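Acetylxylan esterase A (Aspergillus awamori, PDB 5X6S) removes acetyl side groups from the backbone of acetylated xylans and xylo-oligosaccharides, as a secreted serine esterase of carbohydrate esterase family 1. Local coordinates at residues Thr100-Ile103 / Ser104-Ala108; Ala122-Thr125 / Asn126-Ala129; Gly144-Ala147 / Gly148-Tyr151. All blocks are in the same frame, centred on the assembly; numbering follows the deposited sequence.

Interaction 1 (Thr100-Ile103 / Ser104-Ala108)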
ATOM      1  N   THR A 100      -2.306   9.196   6.025  1.00 15.69           N
ATOM      2  CA  THR A 100      -2.210   8.129   6.993  1.00 16.68           C
ATOM      3  C   THR A 100      -3.032   8.439   8.234  1.00 15.97           C
ATOM      4  O   THR A 100      -3.624   7.520   8.816  1.00 16.44           O
ATOM      5  CB  THR A 100      -0.751   7.811   7.349  1.00 17.02           C
ATOM      6  OG1 THR A 100      -0.172   8.955   7.994  1.00 17.38           O
ATOM      7  CG2 THR A 100       0.052   7.379   6.067  1.00 16.35           C
ATOM      8  N   TRP A 101      -3.105   9.719   8.608  1.00 14.67           N
ATOM      9  CA  TRP A 101      -3.922  10.174   9.749  1.00 15.97           C
ATOM     10  C   TRP A 101      -5.394   9.846   9.479  1.00 16.49           C
ATOM     11  O   TRP A 101      -6.087   9.328  10.361  1.00 16.31           O
ATOM     12  CB  TRP A 101      -3.785  11.675   9.991  1.00 15.79           C
ATOM     13  CG  TRP A 101      -4.545  12.187  11.180  1.00 18.34           C
ATOM     14  CD1 TRP A 101      -4.131  12.217  12.502  1.00 18.64           C
ATOM     15  CD2 TRP A 101      -5.884  12.653  11.177  1.00 17.59           C
ATOM     16  NE1 TRP A 101      -5.119  12.717  13.292  1.00 19.86           N
ATOM     17  CE2 TRP A 101      -6.208  13.004  12.513  1.00 19.98           C
ATOM     18  CE3 TRP A 101      -6.841  12.829  10.178  1.00 18.23           C
ATOM     19  CZ2 TRP A 101      -7.453  13.516  12.860  1.00 20.53           C
ATOM     20  CZ3 TRP A 101      -8.051  13.351  10.516  1.00 20.69           C
ATOM     21  CH2 TRP A 101      -8.363  13.667  11.859  1.00 20.66           C
ATOM     22  N   THR A 102      -5.845  10.127   8.257  1.00 15.30           N
ATOM     23  CA  THR A 102      -7.235   9.946   7.881  1.00 15.79           C
ATOM     24  C   THR A 102      -7.581   8.437   7.815  1.00 16.44           C
ATOM     25  O   THR A 102      -8.680   8.021   8.276  1.00 17.59           O
ATOM     26  CB  THR A 102      -7.526  10.615   6.518  1.00 15.49           C
ATOM     27  OG1 THR A 102      -7.214  12.017   6.605  1.00 15.30           O
ATOM     28  CG2 THR A 102      -8.992  10.430   6.081  1.00 15.23           C
ATOM     29  N   ILE A 103      -6.649   7.631   7.294  1.00 15.93           N
ATOM     30  CA  ILE A 103      -6.854   6.164   7.258  1.00 17.12           C
ATOM     31  C   ILE A 103      -7.164   5.673   8.658  1.00 17.95           C
ATOM     32  O   ILE A 103      -8.203   4.980   8.898  1.00 19.28           O
ATOM     33  CB  ILE A 103      -5.672   5.385   6.661  1.00 16.61           C
ATOM     34  CG1 ILE A 103      -5.579   5.663   5.135  1.00 17.90           C
ATOM     35  CG2 ILE A 103      -5.867   3.869   6.929  1.00 17.82           C
ATOM     36  CD1 ILE A 103      -4.258   5.247   4.495  1.00 18.07           C
ATOM     37  N   SER A 104      -6.295   6.007   9.600  1.00 18.25           N
ATOM     38  CA  SER A 104      -6.521   5.543  10.967  1.00 18.55           C
ATOM     39  C   SER A 104      -7.723   6.179  11.646  1.00 19.30           C
ATOM     40  O   SER A 104      -8.527   5.479  12.287  1.00 20.17           O
ATOM     41  CB  SER A 104      -5.272   5.747  11.803  1.00 20.00           C
ATOM     42  OG  SER A 104      -5.536   5.328  13.124  1.00 20.66           O
ATOM     43  N   LYS A 105      -7.884   7.492  11.535  1.00 18.89           N
ATOM     44  CA  LYS A 105      -8.953   8.163  12.273  1.00 22.00           C
ATOM     45  C   LYS A 105     -10.347   7.678  11.842  1.00 21.81           C
ATOM     46  O   LYS A 105     -11.250   7.494  12.694  1.00 19.71           O
ATOM     47  CB  LYS A 105      -8.854   9.678  12.188  1.00 22.75           C
ATOM     48  CG  LYS A 105     -10.033  10.434  12.812  1.00 28.39           C
ATOM     49  CD  LYS A 105      -9.830  10.730  14.302  1.00 30.77           C
ATOM     50  CE  LYS A 105     -11.004  11.560  14.879  1.00 35.34           C
ATOM     51  NZ  LYS A 105     -11.071  12.950  14.310  1.00 41.21           N
ATOM     52  N   TYR A 106     -10.516   7.433  10.535  1.00 19.68           N
ATOM     53  CA  TYR A 106     -11.835   7.075  10.017  1.00 21.59           C
ATOM     54  C   TYR A 106     -11.992   5.631   9.599  1.00 20.89           C
ATOM     55  O   TYR A 106     -12.999   5.272   9.087  1.00 22.24           O
ATOM     56  CB  TYR A 106     -12.252   8.026   8.884  1.00 20.26           C
ATOM     57  CG  TYR A 106     -12.457   9.428   9.367  1.00 22.02           C
ATOM     58  CD1 TYR A 106     -11.429  10.313   9.417  1.00 22.10           C
ATOM     59  CD2 TYR A 106     -13.729   9.866   9.811  1.00 20.70           C
ATOM     60  CE1 TYR A 106     -11.625  11.621   9.898  1.00 23.77           C
ATOM     61  CE2 TYR A 106     -13.930  11.163  10.300  1.00 21.36           C
ATOM     62  CZ  TYR A 106     -12.882  12.025  10.342  1.00 23.93           C
ATOM     63  OH  TYR A 106     -13.065  13.301  10.794  1.00 27.11           O
ATOM     64  N   GLY A 107     -11.000   4.795   9.827  1.00 20.50           N
ATOM     65  CA  GLY A 107     -11.073   3.427   9.378  1.00 20.33           C
ATOM     66  C   GLY A 107     -11.235   3.389   7.878  1.00 20.17           C
ATOM     67  O   GLY A 107     -11.940   2.545   7.343  1.00 22.00           O
ATOM     68  N   ALA A 108     -10.550   4.276   7.163  1.00 20.04           N
ATOM     69  CA  ALA A 108     -10.604   4.288   5.702  1.00 18.60           C
ATOM     70  C   ALA A 108      -9.861   3.124   5.091  1.00 19.55           C
ATOM     71  O   ALA A 108      -8.959   2.579   5.698  1.00 20.21           O
ATOM     72  CB  ALA A 108     -10.056   5.603   5.161  1.00 17.59           C
TER
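Ser104, Lys105 and Tyr106 each give their backbone N-H to the carbonyl four residues back, on Thr100, Trp101 and Thr102, and so carry the last turn of helix 91-106 in this alpha/beta-hydrolase fold. The spacing changes at the C-terminal end: Ala108 N bonds to Ile103 O, five residues back, at 3.0 Å, lying in the carbonyl plane on a lone pair with a bent N-H...O angle of 138°. Gly107, with its positive phi, is where the chain turns out of the helix.

Trp101 and Lys105 run side by side in the same direction. Both have CG anti to the backbone N, which lays the first lysine methylenes over one face of the indole. Lys105 CB stands 4.0 Å from the centroid of the six-membered ring, only 6° off its normal, a CH-pi contact. CB and CG cover the face; the bends at chi2 and chi4 then carry CD and NZ out along the rim, with NZ 3.7 Å from Trp101 CH2. Trp101 also packs on Ser104 of the second subunit, and the reciprocal pair is present as well.

Toward the sheet, Thr102 and Tyr106 touch Ile63 of strand 63-68, while Ile103 and Ala108 both reach Ile33. Thr102 OG1 is bonded to Met98 O, leaving its methyl CG2 to meet Tyr106 CD1 at 4.1 Å. Thr102 O, whose bond is with Tyr106 N, lies near the plane of the tyrosine ring at its edge, and Tyr106 CE1 is 4.0 Å from Trp101 CZ3.

Interaction 2 (Ala122-Thr125 / Asn126-Ala129)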
ATOM      1  N   ALA A 122      -1.722  19.626  -9.934  1.00 16.26           N
ATOM      2  CA  ALA A 122      -1.416  18.488 -10.820  1.00 15.88           C
ATOM      3  C   ALA A 122       0.085  18.185 -10.831  1.00 16.06           C
ATOM      4  O   ALA A 122       0.473  17.001 -10.914  1.00 16.28           O
ATOM      5  CB  ALA A 122      -1.930  18.724 -12.212  1.00 15.24           C
ATOM      6  N   MET A 123       0.908  19.225 -10.779  1.00 16.22           N
ATOM      7  CA  MET A 123       2.360  19.020 -10.605  1.00 17.68           C
ATOM      8  C   MET A 123       2.626  18.206  -9.311  1.00 17.47           C
ATOM      9  O   MET A 123       3.395  17.241  -9.298  1.00 16.39           O
ATOM     10  CB  MET A 123       3.089  20.315 -10.511  1.00 17.61           C
ATOM     11  CG  MET A 123       2.907  21.264 -11.698  1.00 20.25           C
ATOM     12  SD  MET A 123       3.967  22.668 -11.447  1.00 20.74           S
ATOM     13  CE  MET A 123       3.104  23.960 -12.324  1.00 21.70           C
ATOM     14  N   MET A 124       1.973  18.619  -8.236  1.00 16.17           N
ATOM     15  CA  MET A 124       2.111  17.937  -6.939  1.00 15.84           C
ATOM     16  C   MET A 124       1.531  16.525  -7.016  1.00 16.44           C
ATOM     17  O   MET A 124       2.064  15.588  -6.389  1.00 16.02           O
ATOM     18  CB  MET A 124       1.470  18.773  -5.832  1.00 16.08           C
ATOM     19  CG  MET A 124       1.509  18.084  -4.447  1.00 15.44           C
ATOM     20  SD  MET A 124       3.148  17.591  -3.904  1.00 17.17           S
ATOM     21  CE  MET A 124       3.684  19.106  -3.150  1.00 16.59           C
ATOM     22  N   THR A 125       0.497  16.319  -7.831  1.00 16.42           N
ATOM     23  CA  THR A 125      -0.016  14.973  -7.988  1.00 15.19           C
ATOM     24  C   THR A 125       1.063  14.021  -8.517  1.00 16.41           C
ATOM     25  O   THR A 125       1.220  12.900  -8.012  1.00 15.98           O
ATOM     26  CB  THR A 125      -1.316  14.966  -8.864  1.00 15.34           C
ATOM     27  OG1 THR A 125      -2.322  15.694  -8.160  1.00 15.47           O
ATOM     28  CG2 THR A 125      -1.841  13.581  -9.101  1.00 14.55           C
ATOM     29  N   ASN A 126       1.804  14.453  -9.532  1.00 17.60           N
ATOM     30  CA  ASN A 126       2.879  13.653 -10.076  1.00 16.41           C
ATOM     31  C   ASN A 126       3.934  13.437  -9.036  1.00 16.81           C
ATOM     32  O   ASN A 126       4.433  12.370  -8.917  1.00 18.20           O
ATOM     33  CB  ASN A 126       3.495  14.240 -11.319  1.00 17.44           C
ATOM     34  CG  ASN A 126       2.640  14.012 -12.550  1.00 16.00           C
ATOM     35  OD1 ASN A 126       2.146  12.944 -12.809  1.00 19.36           O
ATOM     36  ND2 ASN A 126       2.433  15.055 -13.250  1.00 14.28           N
ATOM     37  N   VAL A 127       4.242  14.458  -8.283  1.00 18.15           N
ATOM     38  CA  VAL A 127       5.262  14.367  -7.205  1.00 18.00           C
ATOM     39  C   VAL A 127       4.836  13.342  -6.143  1.00 17.20           C
ATOM     40  O   VAL A 127       5.651  12.485  -5.692  1.00 17.02           O
ATOM     41  CB  VAL A 127       5.603  15.739  -6.604  1.00 17.82           C
ATOM     42  CG1 VAL A 127       6.477  15.603  -5.343  1.00 19.35           C
ATOM     43  CG2 VAL A 127       6.348  16.612  -7.617  1.00 17.21           C
ATOM     44  N   MET A 128       3.569  13.387  -5.746  1.00 17.06           N
ATOM     45  CA  MET A 128       3.039  12.433  -4.727  1.00 16.45           C
ATOM     46  C   MET A 128       3.124  10.999  -5.227  1.00 16.19           C
ATOM     47  O   MET A 128       3.432  10.086  -4.473  1.00 16.38           O
ATOM     48  CB  MET A 128       1.581  12.733  -4.379  1.00 16.79           C
ATOM     49  CG  MET A 128       1.341  14.052  -3.584  1.00 15.27           C
ATOM     50  SD  MET A 128       2.332  14.179  -2.064  1.00 15.83           S
ATOM     51  CE  MET A 128       1.828  12.646  -1.249  1.00 18.35           C
ATOM     52  N   ALA A 129       2.812  10.788  -6.503  1.00 16.40           N
ATOM     53  CA  ALA A 129       2.914   9.454  -7.092  1.00 16.26           C
ATOM     54  C   ALA A 129       4.360   8.907  -7.004  1.00 15.95           C
ATOM     55  O   ALA A 129       4.563   7.729  -6.800  1.00 18.06           O
ATOM     56  CB  ALA A 129       2.432   9.474  -8.534  1.00 16.13           C
TER
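Met124 and Met128 meet through sulfur on one side of helix 120-131, the helix that follows the presumed nucleophile Ser119 in the beta-alpha-beta unit of strands 113-118 and 138-142. Their SD atoms are 4.0 Å apart. Met124 sends CG anti to its backbone N (chi1 177°); its chain bends at chi2 and chi3, chi2 bringing SD beside Val127, 4.1 Å from CB. Met128 has CG anti to the carbonyl carbon, which rests it 3.3 Å from Met124 O, and the bend at chi2 places its SD. Both methionines pack on Ile95 of helix 91-106.

Backbone bonds run regularly from each residue of 126-129 to the carbonyl four back. The shortest joins Met128 N to Met124 O, at 2.7 Å and nearly along the C=O axis.

The polar side chains find their partners outside the two segments. Thr125 OG1 bonds to Gly121 O, and its side chain packs on Ala139 and Val141. Asn126 gives ND2 to Val145 O and receives Trp217 NE1 on OD1.

Both ends of the buried Asn126 amide are thus engaged, which should fix its rotation and satisfies its polarity, whereas the Met124-Met128 contact is apolar packing with no polar bond of its own.

Interaction 3 (Gly144-Ala147 / Gly148-Tyr151). With NAG (2-acetamido-2-deoxy-beta-D-glucopyranose), chain C.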
ATOM      1  N   GLY A 144      -0.651  19.384 -15.511  1.00 19.94           N
ATOM      2  CA  GLY A 144       0.508  19.575 -14.661  1.00 20.73           C
ATOM      3  C   GLY A 144       1.815  19.482 -15.466  1.00 21.24           C
ATOM      4  O   GLY A 144       1.832  19.687 -16.689  1.00 20.93           O
ATOM      5  N   VAL A 145       2.893  19.158 -14.770  1.00 21.02           N
ATOM      6  CA  VAL A 145       4.200  18.845 -15.387  1.00 20.82           C
ATOM      7  C   VAL A 145       4.702  17.585 -14.713  1.00 22.52           C
ATOM      8  O   VAL A 145       4.219  17.230 -13.639  1.00 20.70           O
ATOM      9  CB  VAL A 145       5.240  19.979 -15.282  1.00 20.63           C
ATOM     10  CG1 VAL A 145       4.689  21.284 -15.825  1.00 19.75           C
ATOM     11  CG2 VAL A 145       5.753  20.157 -13.862  1.00 20.28           C
ATOM     12  N   SER A 146       5.635  16.890 -15.379  1.00 22.37           N
ATOM     13  CA  SER A 146       6.143  15.583 -14.933  1.00 22.32           C
ATOM     14  C   SER A 146       6.819  15.740 -13.552  1.00 20.82           C
ATOM     15  O   SER A 146       7.210  16.835 -13.182  1.00 19.26           O
ATOM     16  CB  SER A 146       7.125  15.009 -15.958  1.00 21.29           C
ATOM     17  OG  SER A 146       8.208  15.927 -16.138  1.00 23.03           O
ATOM     18  N   ALA A 147       6.913  14.642 -12.809  1.00 20.17           N
ATOM     19  CA  ALA A 147       7.558  14.685 -11.516  1.00 20.34           C
ATOM     20  C   ALA A 147       9.029  15.032 -11.729  1.00 20.49           C
ATOM     21  O   ALA A 147       9.757  14.348 -12.475  1.00 19.73           O
ATOM     22  CB  ALA A 147       7.417  13.341 -10.781  1.00 20.70           C
ATOM     23  N   GLY A 148       9.452  16.113 -11.111  1.00 21.00           N
ATOM     24  CA  GLY A 148      10.823  16.577 -11.172  1.00 22.60           C
ATOM     25  C   GLY A 148      11.071  17.544 -12.309  1.00 23.07           C
ATOM     26  O   GLY A 148      12.162  18.023 -12.439  1.00 25.22           O
ATOM     27  N   CYS A 149      10.049  17.869 -13.103  1.00 23.67           N
ATOM     28  CA  CYS A 149      10.168  18.935 -14.110  1.00 24.26           C
ATOM     29  C   CYS A 149      10.365  20.313 -13.473  1.00 24.56           C
ATOM     30  O   CYS A 149      10.994  21.207 -14.062  1.00 22.97           O
ATOM     31  CB  CYS A 149       8.952  18.894 -15.051  1.00 25.36           C
ATOM     32  SG  CYS A 149       9.131  19.797 -16.638  1.00 25.60           S
ATOM     33  N   PHE A 150       9.842  20.506 -12.248  1.00 22.01           N
ATOM     34  CA  PHE A 150      10.031  21.772 -11.547  1.00 22.98           C
ATOM     35  C   PHE A 150      11.200  21.747 -10.589  1.00 21.55           C
ATOM     36  O   PHE A 150      11.391  22.699  -9.819  1.00 22.43           O
ATOM     37  CB  PHE A 150       8.754  22.257 -10.818  1.00 22.66           C
ATOM     38  CG  PHE A 150       7.975  23.315 -11.562  1.00 22.69           C
ATOM     39  CD1 PHE A 150       7.822  23.259 -12.961  1.00 22.93           C
ATOM     40  CD2 PHE A 150       7.358  24.358 -10.867  1.00 23.07           C
ATOM     41  CE1 PHE A 150       7.072  24.216 -13.633  1.00 22.68           C
ATOM     42  CE2 PHE A 150       6.586  25.311 -11.533  1.00 23.82           C
ATOM     43  CZ  PHE A 150       6.455  25.241 -12.936  1.00 23.41           C
ATOM     44  N   TYR A 151      11.977  20.685 -10.647  1.00 23.34           N
ATOM     45  CA  TYR A 151      13.293  20.651  -9.955  1.00 24.73           C
ATOM     46  C   TYR A 151      13.956  22.027  -9.966  1.00 25.66           C
ATOM     47  O   TYR A 151      14.023  22.711 -11.005  1.00 25.19           O
ATOM     48  CB  TYR A 151      14.193  19.619 -10.632  1.00 26.02           C
ATOM     49  CG  TYR A 151      15.630  19.625 -10.184  1.00 27.76           C
ATOM     50  CD1 TYR A 151      16.032  18.953  -9.019  1.00 27.77           C
ATOM     51  CD2 TYR A 151      16.615  20.291 -10.949  1.00 28.91           C
ATOM     52  CE1 TYR A 151      17.368  18.927  -8.632  1.00 27.95           C
ATOM     53  CE2 TYR A 151      17.940  20.297 -10.569  1.00 28.77           C
ATOM     54  CZ  TYR A 151      18.327  19.624  -9.438  1.00 30.02           C
ATOM     55  OH  TYR A 151      19.650  19.657  -9.105  1.00 29.19           O
TER
HETATM   56  C1  NAG C   1      14.359  23.454 -14.421  1.00 29.30           C
HETATM   57  C2  NAG C   1      15.752  23.472 -13.778  1.00 28.50           C
HETATM   58  C3  NAG C   1      16.738  22.563 -14.515  1.00 31.36           C
HETATM   59  C4  NAG C   1      16.181  21.151 -14.686  1.00 30.55           C
HETATM   60  C5  NAG C   1      14.748  21.214 -15.248  1.00 27.84           C
HETATM   61  C6  NAG C   1      14.098  19.847 -15.229  1.00 27.41           C
HETATM   62  C7  NAG C   1      16.510  25.575 -12.767  1.00 31.93           C
HETATM   63  C8  NAG C   1      16.945  26.984 -13.012  1.00 32.53           C
HETATM   64  N2  NAG C   1      16.233  24.836 -13.818  1.00 28.85           N
HETATM   65  O3  NAG C   1      17.955  22.569 -13.793  1.00 32.22           O
HETATM   66  O4  NAG C   1      16.917  20.324 -15.570  1.00 35.32           O
HETATM   67  O5  NAG C   1      13.884  22.125 -14.577  1.00 29.13           O
HETATM   68  O6  NAG C   1      12.806  19.982 -15.802  1.00 26.78           O
HETATM   69  O7  NAG C   1      16.406  25.171 -11.601  1.00 36.45           O
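Val145 lays its CG2 methyl against the side chain of Cys149, 3.6 Å from CB, and turns the same methyl to Phe150, 3.8 Å from CD1. With chi1 at -54°, CG2 sits between the backbone N and the carbonyl carbon, the position that directs it at both partners. The valine and phenylalanine side chains cross at about a right angle, and the phenyl ring goes on to an edge-to-face contact with Trp160.

Ser146 approaches Cys149 from another side: its OG is 3.2 Å from Cys149 CB. The backbone brings these residues together through a type II turn from Ser146 to Cys149, closed by Cys149 N on Ser146 O at 3.0 Å. The N-H is almost straight (163°), though the donor stands well above the carbonyl plane, 50° out of it. Gly148 takes the third position with positive phi, where a side chain would collide with Ala147 O. A type I turn overlaps it, from Gly148 to Tyr151, with a weak bond from Tyr151 N to Gly148 O.

Cys149 SG, anti to the backbone N, forms a disulfide with Cys164. On the sugar side, O6 of the N-acetylglucosamine donates to Cys149 O at 2.8 Å, and Tyr151 has the sugar's O3 in plane at its ring edge, 3.9 Å from CD2. Ala147 N is bonded to Gln216 OE1 of helix 208-221.

These overlapping type II and type I turns follow strand 138-142 of the alpha/beta-hydrolase sheet, stapled to Cys164 beside the glycan, with Phe150 near the presumed nucleophile Ser119.

Overall arrangement
Interactions 2 and 3 are neighbours, with centres 8 Å apart, and they touch directly: besides the polar link from Asn126 to Val145, Ala122 CB packs on Gly144 CA at 3.6 Å and Met123 CE on Phe150 CZ at 3.6 Å. Both lie close to the presumed nucleophile Ser119, whose side chain is about 5 Å from that of Met123 and about 8 Å from that of Phe150. The glycan borders interaction 3 and is about 10 Å from the Met123 side chain. Interaction 1 stands apart, 21 Å centre to centre from interaction 2 and 29 Å from interaction 3, across the chain's centre from the latter; it packs on the second copy in the crystal assembly, although the protein is a monomer.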